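Local coordinates for ribosomal RNA small subunit methyltransferase E (Thermotoga maritima, PDB 1Z85), which probably methylates the N3 position of a specific uridine in 16S ribosomal RNA of the assembled 30S subunit, using S-adenosyl-L-methionine as methyl donor, at residues A49-G52 against S56-C59; W96-F101 against L214-A219; T164-A169 against K195-L200; N172-N177 against V224-L229. All coordinates share one frame; numbering follows the deposited sequence.

Interaction 1. Residues A49-G52 against S56-C59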
loop_
_atom_site.group_PDB
_atom_site.type_symbol
_atom_site.label_atom_id
_atom_site.label_comp_id
_atom_site.label_asym_id
_atom_site.label_seq_id
_atom_site.Cartn_x
_atom_site.Cartn_y
_atom_site.Cartn_z
ATOM N N ALA B 49 2.049 -18.962 -21.766
ATOM C CA ALA B 49 1.434 -17.679 -22.097
ATOM C C ALA B 49 -0.015 -17.652 -21.675
ATOM O O ALA B 49 -0.602 -18.702 -21.417
ATOM C CB ALA B 49 1.538 -17.399 -23.589
ATOM N N THR B 50 -0.556 -16.440 -21.561
ATOM C CA THR B 50 -1.989 -16.227 -21.458
ATOM C C THR B 50 -2.449 -15.297 -22.553
ATOM O O THR B 50 -1.675 -14.482 -23.045
ATOM C CB THR B 50 -2.403 -15.630 -20.105
ATOM O OG1 THR B 50 -3.830 -15.420 -20.079
ATOM C CG2 THR B 50 -1.678 -14.334 -19.842
ATOM N N ASP B 51 -3.717 -15.410 -22.933
ATOM C CA ASP B 51 -4.296 -14.451 -23.868
ATOM C C ASP B 51 -4.956 -13.274 -23.143
ATOM O O ASP B 51 -5.453 -12.393 -23.782
ATOM C CB ASP B 51 -5.287 -15.130 -24.821
ATOM C CG ASP B 51 -6.372 -15.878 -24.109
ATOM O OD1 ASP B 51 -6.381 -15.843 -22.864
ATOM O OD2 ASP B 51 -7.188 -16.532 -24.793
ATOM N N GLY B 52 -4.978 -13.287 -21.810
ATOM C CA GLY B 52 -5.733 -12.290 -21.058
ATOM C C GLY B 52 -7.241 -12.459 -21.021
ATOM O O GLY B 52 -7.951 -11.588 -20.501
ATOM N N SER B 56 -4.727 -20.299 -20.313
ATOM C CA SER B 56 -3.306 -20.570 -20.202
ATOM C C SER B 56 -2.883 -21.482 -21.370
ATOM O O SER B 56 -3.581 -22.454 -21.694
ATOM C CB SER B 56 -3.009 -21.228 -18.844
ATOM O OG SER B 56 -1.661 -21.639 -18.748
ATOM N N TYR B 57 -1.746 -21.168 -21.990
ATOM C CA TYR B 57 -1.193 -21.992 -23.060
ATOM C C TYR B 57 0.233 -22.442 -22.715
ATOM O O TYR B 57 1.105 -21.638 -22.382
ATOM C CB TYR B 57 -1.205 -21.246 -24.402
ATOM C CG TYR B 57 -2.561 -20.675 -24.760
ATOM C CD1 TYR B 57 -2.961 -19.418 -24.283
ATOM C CD2 TYR B 57 -3.459 -21.393 -25.547
ATOM C CE1 TYR B 57 -4.218 -18.898 -24.592
ATOM C CE2 TYR B 57 -4.723 -20.871 -25.875
ATOM C CZ TYR B 57 -5.094 -19.634 -25.393
ATOM O OH TYR B 57 -6.323 -19.117 -25.705
ATOM N N THR B 58 0.455 -23.742 -22.765
ATOM C CA THR B 58 1.784 -24.288 -22.647
ATOM C C THR B 58 2.239 -24.498 -24.071
ATOM O O THR B 58 1.541 -25.140 -24.860
ATOM C CB THR B 58 1.755 -25.585 -21.866
ATOM O OG1 THR B 58 1.141 -25.336 -20.590
ATOM C CG2 THR B 58 3.171 -26.160 -21.679
ATOM N N CYS B 59 3.384 -23.902 -24.398
ATOM C CA CYS B 59 3.861 -23.805 -25.777
ATOM C C CYS B 59 5.357 -24.122 -25.911
ATOM O O CYS B 59 6.123 -24.039 -24.945
ATOM C CB CYS B 59 3.612 -22.395 -26.349
ATOM S SG CYS B 59 2.004 -21.651 -25.999
#
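Ala49 and Tyr57 form an antiparallel hydrogen-bonded pair in the beta hairpin of strands 46-50 and 55-64, part of the PUA-type domain of this RsmE-family protein. Ala49 N donates to Tyr57 O at 2.9 Å, and Tyr57 N returns a bond to Ala49 O at 2.8 Å. The same carbonyl has a second, softer visitor: Ser56 CA stands 3.5 Å from Ala49 O in a CA-H...O contact. From Asp51 on the chain is in the turn, and side chains make the contact. The Tyr57 hydroxyl reaches across at the turn end of the hairpin, OH donating to Asp51 OD2 at 2.9 Å. It comes from above the carboxylate, 62° out of its plane, and the ring stands nearly upright to that group, the two planes 81° apart. Tyr57 CG lies anti to its own carbonyl carbon (chi1 -52°), which lays the ring along the neighbouring strand so that its edge passes Ala49 O and Thr50 CA; CD1 is 4.4 Å from Thr50 CA. On the face carrying Ala49 and Tyr57, Val26 of strand 25-28 packs against both, and Ile73 and Val76 of strand 69-78 also touch the tyrosine. Asp51 is steadied from the turn, its OD1 accepting from Asn53 N, while Ser56 OG bonds to Glu48 OE2. Thr50 OG1 is engaged with Phe55 O across the turn and also closes an ST turn, taking the hydrogen of Gly52 N at 3.0 Å.

Interaction 2. Residues W96-F101 against L214-A219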
loop_
_atom_site.group_PDB
_atom_site.type_symbol
_atom_site.label_atom_id
_atom_site.label_comp_id
_atom_site.label_asym_id
_atom_site.label_seq_id
_atom_site.Cartn_x
_atom_site.Cartn_y
_atom_site.Cartn_z
ATOM N N TRP B 96 0.552 10.846 -14.184
ATOM C CA TRP B 96 0.776 9.460 -14.589
ATOM C C TRP B 96 1.194 8.520 -13.453
ATOM O O TRP B 96 0.801 7.369 -13.385
ATOM C CB TRP B 96 1.761 9.398 -15.756
ATOM C CG TRP B 96 2.055 7.999 -16.131
ATOM C CD1 TRP B 96 3.249 7.347 -15.983
ATOM C CD2 TRP B 96 1.121 7.045 -16.661
ATOM N NE1 TRP B 96 3.120 6.038 -16.425
ATOM C CE2 TRP B 96 1.820 5.823 -16.824
ATOM C CE3 TRP B 96 -0.236 7.114 -17.038
ATOM C CZ2 TRP B 96 1.206 4.663 -17.339
ATOM C CZ3 TRP B 96 -0.861 5.959 -17.529
ATOM C CH2 TRP B 96 -0.132 4.753 -17.692
ATOM N N GLU B 97 2.002 9.004 -12.543
ATOM C CA GLU B 97 2.499 8.163 -11.451
ATOM C C GLU B 97 1.332 7.689 -10.535
ATOM O O GLU B 97 1.337 6.544 -10.008
ATOM C CB GLU B 97 3.535 8.970 -10.676
ATOM C CG GLU B 97 4.471 9.846 -11.695
ATOM C CD GLU B 97 3.998 11.351 -12.016
ATOM O OE1 GLU B 97 4.325 12.290 -11.236
ATOM O OE2 GLU B 97 3.366 11.616 -13.086
ATOM N N ARG B 98 0.316 8.550 -10.354
ATOM C CA ARG B 98 -0.870 8.169 -9.579
ATOM C C ARG B 98 -1.703 7.194 -10.388
ATOM O O ARG B 98 -2.157 6.207 -9.843
ATOM C CB ARG B 98 -1.720 9.381 -9.241
ATOM C CG ARG B 98 -1.128 10.201 -8.134
ATOM C CD ARG B 98 -1.756 11.586 -8.032
ATOM N NE ARG B 98 -3.038 11.571 -7.341
ATOM C CZ ARG B 98 -3.208 11.809 -6.043
ATOM N NH1 ARG B 98 -2.179 12.014 -5.215
ATOM N NH2 ARG B 98 -4.430 11.800 -5.570
ATOM N N THR B 99 -1.938 7.516 -11.674
ATOM C CA THR B 99 -2.767 6.694 -12.577
ATOM C C THR B 99 -2.181 5.316 -12.763
ATOM O O THR B 99 -2.881 4.368 -12.701
ATOM C CB THR B 99 -2.973 7.396 -13.925
ATOM O OG1 THR B 99 -3.483 8.713 -13.698
ATOM C CG2 THR B 99 -4.007 6.704 -14.766
ATOM N N ARG B 100 -0.879 5.201 -12.970
ATOM C CA ARG B 100 -0.266 3.909 -13.176
ATOM C C ARG B 100 -0.436 3.047 -11.928
ATOM O O ARG B 100 -0.774 1.880 -12.016
ATOM C CB ARG B 100 1.220 4.109 -13.510
ATOM C CG ARG B 100 1.991 2.817 -13.767
ATOM C CD ARG B 100 3.517 3.129 -13.710
ATOM N NE ARG B 100 4.453 2.022 -13.515
ATOM C CZ ARG B 100 4.675 0.979 -14.334
ATOM N NH1 ARG B 100 3.950 0.776 -15.437
ATOM N NH2 ARG B 100 5.624 0.084 -14.000
ATOM N N PHE B 101 -0.195 3.650 -10.764
ATOM C CA PHE B 101 -0.388 3.020 -9.441
ATOM C C PHE B 101 -1.791 2.476 -9.238
ATOM O O PHE B 101 -1.965 1.321 -8.853
ATOM C CB PHE B 101 -0.033 4.005 -8.295
ATOM C CG PHE B 101 -0.349 3.470 -6.934
ATOM C CD1 PHE B 101 0.511 2.581 -6.310
ATOM C CD2 PHE B 101 -1.532 3.800 -6.306
ATOM C CE1 PHE B 101 0.178 2.033 -5.050
ATOM C CE2 PHE B 101 -1.876 3.264 -5.098
ATOM C CZ PHE B 101 -1.039 2.372 -4.454
ATOM N N LEU B 214 -5.262 9.656 5.339
ATOM C CA LEU B 214 -4.070 8.864 4.961
ATOM C C LEU B 214 -3.407 9.297 3.638
ATOM O O LEU B 214 -4.048 9.909 2.800
ATOM C CB LEU B 214 -4.444 7.383 4.819
ATOM C CG LEU B 214 -4.715 6.589 6.090
ATOM C CD1 LEU B 214 -5.377 5.261 5.690
ATOM C CD2 LEU B 214 -3.426 6.417 6.957
ATOM N N ARG B 215 -2.110 8.976 3.520
ATOM C CA ARG B 215 -1.369 8.875 2.256
ATOM C C ARG B 215 -2.263 8.282 1.177
ATOM O O ARG B 215 -2.913 7.261 1.392
ATOM C CB ARG B 215 -0.170 7.935 2.464
ATOM C CG ARG B 215 1.127 8.272 1.735
ATOM C CD ARG B 215 2.375 8.047 2.674
ATOM N N PHE B 216 -2.318 8.968 0.032
ATOM C CA PHE B 216 -3.034 8.515 -1.173
ATOM C C PHE B 216 -2.888 6.997 -1.426
ATOM O O PHE B 216 -3.872 6.299 -1.554
ATOM C CB PHE B 216 -2.534 9.350 -2.368
ATOM C CG PHE B 216 -2.734 8.717 -3.705
ATOM C CD1 PHE B 216 -3.980 8.682 -4.286
ATOM C CD2 PHE B 216 -1.647 8.132 -4.378
ATOM C CE1 PHE B 216 -4.167 8.045 -5.505
ATOM C CE2 PHE B 216 -1.813 7.504 -5.598
ATOM C CZ PHE B 216 -3.071 7.464 -6.168
ATOM N N GLU B 217 -1.663 6.494 -1.525
ATOM C CA GLU B 217 -1.457 5.092 -1.904
ATOM C C GLU B 217 -2.016 4.134 -0.871
ATOM O O GLU B 217 -2.544 3.070 -1.197
ATOM C CB GLU B 217 0.027 4.820 -2.151
ATOM C CG GLU B 217 0.616 5.499 -3.432
ATOM C CD GLU B 217 2.024 4.964 -3.839
ATOM O OE1 GLU B 217 2.597 4.069 -3.124
ATOM O OE2 GLU B 217 2.532 5.428 -4.905
ATOM N N THR B 218 -1.927 4.517 0.392
ATOM C CA THR B 218 -2.467 3.695 1.491
ATOM C C THR B 218 -3.997 3.679 1.521
ATOM O O THR B 218 -4.627 2.605 1.617
ATOM C CB THR B 218 -1.867 4.171 2.824
ATOM O OG1 THR B 218 -0.449 4.092 2.734
ATOM C CG2 THR B 218 -2.300 3.308 3.986
ATOM N N ALA B 219 -4.610 4.854 1.445
ATOM C CA ALA B 219 -6.079 4.944 1.379
ATOM C C ALA B 219 -6.684 4.139 0.230
ATOM O O ALA B 219 -7.754 3.549 0.381
ATOM C CB ALA B 219 -6.517 6.382 1.218
HETATM O O HOH W 1 1.406 6.957 -6.603
#
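Phe101 and Phe216 both hold CG opposite the backbone N (chi1 174° and 158°), and this sends the two rings toward each other between helices 96-108 and 216-230. Arg98 reaches the same place by a bend at chi3 (80°), which folds its guanidinium over the Phe216 ring. The two flat groups are stacked, and Arg98 CZ sits 3.9 Å from the centroid of the Phe216 ring, a cation-pi contact over the face but shifted toward the rim. NH2 of Arg98 comes within 3.4 Å of Phe216 CD1, and the arginine's CB and CG rest near CE2 and CZ, so the chain as well as the charged end lies on the ring. Phe101 meets the same phenylalanine obliquely, CD2 of Phe101 to CE2 of Phe216 at 3.8 Å. One face of the Phe101 ring is taken by Glu217: CG stands 3.7 Å from the ring centroid as a CH-pi contact, CB reaches CZ of Phe101 at 3.5 Å, and the carboxylate lies almost flat over the ring. At the polar margin, a water bonded to Glu217 OE2 makes at most a weak link to Glu97 O. Leu167 also touches Arg98, and on another side of helix 216-230 Thr218 OG1 bonds to Glu108 OE2 of the second subunit. The contact thus packs the start of the C-terminal helix of the SPOUT methyltransferase domain, an alpha/beta knot fold, against the first helix of that domain and beside the subunit interface.

Interaction 3. Residues T164-A169 against K195-L200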
loop_
_atom_site.group_PDB
_atom_site.type_symbol
_atom_site.label_atom_id
_atom_site.label_comp_id
_atom_site.label_asym_id
_atom_site.label_seq_id
_atom_site.Cartn_x
_atom_site.Cartn_y
_atom_site.Cartn_z
ATOM N N THR B 164 -17.913 6.021 -2.930
ATOM C CA THR B 164 -16.966 7.065 -3.344
ATOM C C THR B 164 -15.868 7.223 -2.293
ATOM O O THR B 164 -16.156 7.455 -1.131
ATOM C CB THR B 164 -17.682 8.402 -3.566
ATOM O OG1 THR B 164 -18.649 8.246 -4.597
ATOM C CG2 THR B 164 -16.696 9.499 -3.992
ATOM N N LEU B 165 -14.623 7.042 -2.720
ATOM C CA LEU B 165 -13.453 7.396 -1.937
ATOM C C LEU B 165 -13.057 8.886 -2.137
ATOM O O LEU B 165 -12.362 9.244 -3.100
ATOM C CB LEU B 165 -12.262 6.500 -2.321
ATOM C CG LEU B 165 -10.884 6.853 -1.722
ATOM C CD1 LEU B 165 -10.944 7.037 -0.180
ATOM C CD2 LEU B 165 -9.868 5.774 -2.138
ATOM N N ASP B 166 -13.492 9.720 -1.208
ATOM C CA ASP B 166 -13.084 11.113 -1.111
ATOM C C ASP B 166 -11.726 11.134 -0.402
ATOM O O ASP B 166 -11.607 10.780 0.783
ATOM C CB ASP B 166 -14.126 11.898 -0.290
ATOM C CG ASP B 166 -13.845 13.400 -0.234
ATOM O OD1 ASP B 166 -12.939 13.896 -0.942
ATOM O OD2 ASP B 166 -14.534 14.096 0.535
ATOM N N LEU B 167 -10.695 11.524 -1.131
ATOM C CA LEU B 167 -9.337 11.440 -0.608
ATOM C C LEU B 167 -9.068 12.506 0.445
ATOM O O LEU B 167 -8.220 12.307 1.302
ATOM C CB LEU B 167 -8.319 11.549 -1.751
ATOM C CG LEU B 167 -8.336 10.400 -2.779
ATOM C CD1 LEU B 167 -7.556 10.802 -4.014
ATOM C CD2 LEU B 167 -7.790 9.097 -2.164
ATOM N N ASP B 168 -9.809 13.615 0.385
ATOM C CA ASP B 168 -9.622 14.735 1.321
ATOM C C ASP B 168 -10.403 14.568 2.649
ATOM O O ASP B 168 -10.268 15.389 3.563
ATOM C CB ASP B 168 -9.976 16.086 0.650
ATOM C CG ASP B 168 -9.095 16.409 -0.586
ATOM O OD1 ASP B 168 -8.012 15.795 -0.766
ATOM O OD2 ASP B 168 -9.495 17.297 -1.377
ATOM N N ALA B 169 -11.206 13.506 2.749
ATOM C CA ALA B 169 -11.871 13.121 4.004
ATOM C C ALA B 169 -12.068 11.598 4.088
ATOM O O ALA B 169 -12.559 10.978 3.147
ATOM C CB ALA B 169 -13.217 13.823 4.114
ATOM N N LYS B 195 -20.113 20.618 -8.014
ATOM C CA LYS B 195 -21.028 19.921 -8.891
ATOM C C LYS B 195 -20.821 18.415 -8.758
ATOM O O LYS B 195 -21.778 17.678 -8.593
ATOM C CB LYS B 195 -20.775 20.334 -10.330
ATOM C CG LYS B 195 -22.015 20.740 -11.100
ATOM C CD LYS B 195 -21.642 21.297 -12.493
ATOM C CE LYS B 195 -21.856 22.819 -12.623
ATOM N NZ LYS B 195 -22.105 23.190 -14.061
ATOM N N GLU B 196 -19.565 17.962 -8.836
ATOM C CA GLU B 196 -19.258 16.535 -8.710
ATOM C C GLU B 196 -19.719 15.997 -7.358
ATOM O O GLU B 196 -20.244 14.895 -7.251
ATOM C CB GLU B 196 -17.747 16.277 -8.911
ATOM C CG GLU B 196 -17.257 16.566 -10.353
ATOM C CD GLU B 196 -15.760 16.565 -10.536
ATOM O OE1 GLU B 196 -15.042 16.959 -9.595
ATOM O OE2 GLU B 196 -15.315 16.189 -11.659
ATOM N N ARG B 197 -19.500 16.776 -6.315
ATOM C CA ARG B 197 -19.801 16.331 -4.966
ATOM C C ARG B 197 -21.301 16.184 -4.784
ATOM O O ARG B 197 -21.753 15.207 -4.228
ATOM C CB ARG B 197 -19.243 17.323 -3.973
ATOM C CG ARG B 197 -19.006 16.740 -2.608
ATOM C CD ARG B 197 -18.316 17.775 -1.680
ATOM N NE ARG B 197 -16.868 17.709 -1.838
ATOM C CZ ARG B 197 -16.134 16.716 -1.365
ATOM N NH1 ARG B 197 -16.717 15.709 -0.718
ATOM N NH2 ARG B 197 -14.820 16.707 -1.559
ATOM N N GLU B 198 -22.077 17.142 -5.266
ATOM C CA GLU B 198 -23.531 17.040 -5.203
ATOM C C GLU B 198 -23.997 15.812 -5.940
ATOM O O GLU B 198 -24.815 15.076 -5.438
ATOM C CB GLU B 198 -24.231 18.289 -5.784
ATOM N N LEU B 199 -23.456 15.587 -7.119
ATOM C CA LEU B 199 -23.795 14.438 -7.931
ATOM C C LEU B 199 -23.503 13.114 -7.240
ATOM O O LEU B 199 -24.270 12.159 -7.370
ATOM C CB LEU B 199 -22.984 14.473 -9.224
ATOM C CG LEU B 199 -23.697 14.096 -10.517
ATOM C CD1 LEU B 199 -22.696 14.112 -11.711
ATOM C CD2 LEU B 199 -24.390 12.737 -10.367
ATOM N N LEU B 200 -22.377 13.049 -6.533
ATOM C CA LEU B 200 -21.929 11.823 -5.856
ATOM C C LEU B 200 -22.495 11.601 -4.459
ATOM O O LEU B 200 -22.565 10.456 -4.003
ATOM C CB LEU B 200 -20.417 11.815 -5.750
ATOM C CG LEU B 200 -19.704 11.652 -7.083
ATOM C CD1 LEU B 200 -18.272 12.018 -6.873
ATOM C CD2 LEU B 200 -19.875 10.226 -7.640
#
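A salt bridge and a small van der Waals contact, Asp166 with Arg197 and Thr164 with Leu200, join the end of strand 161-165 in the parallel sheet of the methyltransferase domain to helix 194-201. The arginine presents the edge of its guanidinium to the carboxylate. NH1 of Arg197 donates to Asp166 OD2 at 3.0 Å, lying well above the carboxylate plane, 61° out of it, although the oxygen is close to the guanidinium's own plane. NH2 of Arg197 adds two weak bonds, each 3.4 Å long, to OD1 and OD2 of Asp166. The two planes are 50° apart, so the pair is twisted and only its NH1 arm is short. Arg197 gets there by a bend at chi3 (-87°), which steers the guanidinium to the strand end. Asp166 OD1 also accepts a weak bond from Asp168 N within the type I turn that runs from Asp166 to Ala169. Deeper along the strand, Leu200 CD2 comes 3.8 Å from Thr164 OG1, and Leu200 CD1 lies 4.1 Å from Thr164 CG2. That threonine's hydroxyl bonds to Thr204 OG1, while Phe192 packs on Thr164, Leu200 and Arg197, and Ile206 of the outermost strand 205-206 touches Asp166 and Thr164. Were Asp166 replaced by an alanine, the Arg197 guanidinium would probably lose its charged mate and be freer to turn. Since the aspartate is buried and the arginine partly exposed, the bridge is likely to compensate a negative charge that would otherwise be costly at the end of this strand.

Interaction 4. Residues N172-N177 against V224-L229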
loop_
_atom_site.group_PDB
_atom_site.type_symbol
_atom_site.label_atom_id
_atom_site.label_comp_id
_atom_site.label_asym_id
_atom_site.label_seq_id
_atom_site.Cartn_x
_atom_site.Cartn_y
_atom_site.Cartn_z
ATOM N N ASN B 172 -16.794 6.554 7.207
ATOM C CA ASN B 172 -16.755 5.166 7.641
ATOM C C ASN B 172 -16.924 4.099 6.555
ATOM O O ASN B 172 -18.031 3.812 6.102
ATOM C CB ASN B 172 -17.702 4.879 8.780
ATOM C CG ASN B 172 -17.250 3.669 9.588
ATOM O OD1 ASN B 172 -17.986 3.157 10.435
ATOM N ND2 ASN B 172 -16.019 3.200 9.315
ATOM N N LEU B 173 -15.794 3.494 6.197
ATOM C CA LEU B 173 -15.735 2.419 5.223
ATOM C C LEU B 173 -16.380 1.170 5.753
ATOM O O LEU B 173 -17.103 0.498 5.045
ATOM C CB LEU B 173 -14.272 2.119 4.877
ATOM C CG LEU B 173 -13.961 1.029 3.840
ATOM C CD1 LEU B 173 -14.473 1.394 2.456
ATOM C CD2 LEU B 173 -12.469 0.765 3.809
ATOM N N LEU B 174 -16.089 0.843 7.001
ATOM C CA LEU B 174 -16.548 -0.401 7.581
ATOM C C LEU B 174 -18.042 -0.426 7.878
ATOM O O LEU B 174 -18.587 -1.496 8.162
ATOM C CB LEU B 174 -15.785 -0.695 8.865
ATOM C CG LEU B 174 -14.274 -0.854 8.774
ATOM C CD1 LEU B 174 -13.760 -1.317 10.121
ATOM C CD2 LEU B 174 -13.880 -1.809 7.700
ATOM N N ASP B 175 -18.688 0.739 7.876
ATOM C CA ASP B 175 -20.147 0.803 8.036
ATOM C C ASP B 175 -20.855 0.585 6.689
ATOM O O ASP B 175 -21.997 0.161 6.672
ATOM C CB ASP B 175 -20.590 2.142 8.656
ATOM N N ALA B 176 -20.172 0.855 5.580
ATOM C CA ALA B 176 -20.805 0.866 4.252
ATOM C C ALA B 176 -21.468 -0.453 3.889
ATOM O O ALA B 176 -20.966 -1.532 4.229
ATOM C CB ALA B 176 -19.817 1.230 3.203
ATOM N N ASN B 177 -22.625 -0.355 3.232
ATOM C CA ASN B 177 -23.248 -1.533 2.658
ATOM C C ASN B 177 -22.568 -1.938 1.364
ATOM O O ASN B 177 -22.338 -1.095 0.480
ATOM C CB ASN B 177 -24.706 -1.318 2.367
ATOM C CG ASN B 177 -25.341 -2.560 1.827
ATOM O OD1 ASN B 177 -25.499 -3.548 2.547
ATOM N ND2 ASN B 177 -25.653 -2.551 0.553
ATOM N N VAL B 224 -10.064 -0.080 -1.648
ATOM C CA VAL B 224 -10.408 -1.028 -2.699
ATOM C C VAL B 224 -10.111 -2.433 -2.232
ATOM O O VAL B 224 -10.812 -3.382 -2.559
ATOM C CB VAL B 224 -9.593 -0.709 -3.966
ATOM C CG1 VAL B 224 -9.838 -1.746 -5.084
ATOM C CG2 VAL B 224 -9.898 0.678 -4.435
ATOM N N GLY B 225 -9.050 -2.581 -1.470
ATOM C CA GLY B 225 -8.652 -3.889 -0.949
ATOM C C GLY B 225 -9.569 -4.492 0.082
ATOM O O GLY B 225 -9.805 -5.709 0.071
ATOM N N TYR B 226 -10.100 -3.660 0.976
ATOM C CA TYR B 226 -11.116 -4.119 1.908
ATOM C C TYR B 226 -12.378 -4.581 1.181
ATOM O O TYR B 226 -12.958 -5.616 1.494
ATOM C CB TYR B 226 -11.490 -3.005 2.868
ATOM C CG TYR B 226 -12.732 -3.310 3.697
ATOM C CD1 TYR B 226 -12.717 -4.280 4.720
ATOM C CD2 TYR B 226 -13.917 -2.653 3.448
ATOM C CE1 TYR B 226 -13.865 -4.558 5.471
ATOM C CE2 TYR B 226 -15.052 -2.906 4.200
ATOM C CZ TYR B 226 -15.029 -3.849 5.194
ATOM O OH TYR B 226 -16.195 -4.075 5.899
ATOM N N ILE B 227 -12.834 -3.765 0.242
ATOM C CA ILE B 227 -13.984 -4.100 -0.549
ATOM C C ILE B 227 -13.770 -5.418 -1.335
ATOM O O ILE B 227 -14.605 -6.278 -1.330
ATOM C CB ILE B 227 -14.362 -2.901 -1.478
ATOM C CG1 ILE B 227 -14.966 -1.755 -0.634
ATOM C CG2 ILE B 227 -15.362 -3.368 -2.555
ATOM C CD1 ILE B 227 -14.894 -0.346 -1.223
ATOM N N ALA B 228 -12.643 -5.570 -2.008
ATOM C CA ALA B 228 -12.323 -6.793 -2.737
ATOM C C ALA B 228 -12.303 -8.007 -1.848
ATOM O O ALA B 228 -12.744 -9.077 -2.216
ATOM C CB ALA B 228 -10.965 -6.624 -3.400
ATOM N N LEU B 229 -11.739 -7.834 -0.661
ATOM C CA LEU B 229 -11.736 -8.864 0.377
ATOM C C LEU B 229 -13.125 -9.323 0.754
ATOM O O LEU B 229 -13.405 -10.510 0.775
ATOM C CB LEU B 229 -11.075 -8.313 1.625
ATOM C CG LEU B 229 -9.689 -8.824 1.989
ATOM C CD1 LEU B 229 -9.257 -8.173 3.335
ATOM C CD2 LEU B 229 -9.664 -10.329 2.112
HETATM O O HOH W 2 -18.350 -1.730 4.654
#
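Tyr226, on the C-terminal helix 216-230 of the alpha/beta knot domain, packs against Leu173 and Leu174 in the loop that follows strand 161-165. The two leucines use the ring differently. Leu174 lays CD2 over one face, 3.7 Å from the centroid of the Tyr226 ring in a CH-pi contact displaced toward the rim, with CZ of the tyrosine only 3.4 Å from that methyl. Leu173 comes in obliquely with CG and CD2 beside Tyr226 CD2, CG at 3.7 Å, while its CD1 branch goes on to Ile227 CD1 at 4.1 Å. CG of Tyr226 is anti to the backbone N (chi1 169°), which carries the ring out from the helix beneath the two leucines, which lie on the same side of it, and places its hydroxyl at the loop backbone. There a water donates to Leu173 O at 2.6 Å and to Ala176 O at 2.7 Å, and takes a weak bond from the Tyr226 hydroxyl at 3.4 Å. Leu173 O also accepts from Ala176 N, so this short helical-looking turn is closed by its own backbone as well as by the bridging water. Without the Tyr226 ring, as with an alanine here, Leu174 CD2 and Leu173 CG are likely to face a gap, and the water would lose its weak link to the helix. Ile227 leans on Ile182 and Val184 of strand 182-186, while Leu173 touches Val207. From the second subunit, Leu229 packs on both leucines and Tyr226 on its own counterpart, so the loop and the helix, backed by strand 182-186, meet the other subunit here.

Overall arrangement
From the N terminus, interaction 1 closes first, a local hairpin of the PUA-type domain with only three residues between its segments. It lies about 31 Å, centre to centre, from interaction 2, the nearest of the others, across the middle of the chain. The remaining three belong to the methyltransferase domain. Interaction 2 closes a long loop from helix 96-108 to helix 216-230, and interaction 3, joining strand 161-165 to helix 194-201, nests inside it; the two touch where Leu167 meets Arg98 and Phe216. Interaction 4 crosses both, running from the loop after strand 161-165 to helix 216-230, which it shares with interaction 2. Interactions 2 and 4 both border the second subunit.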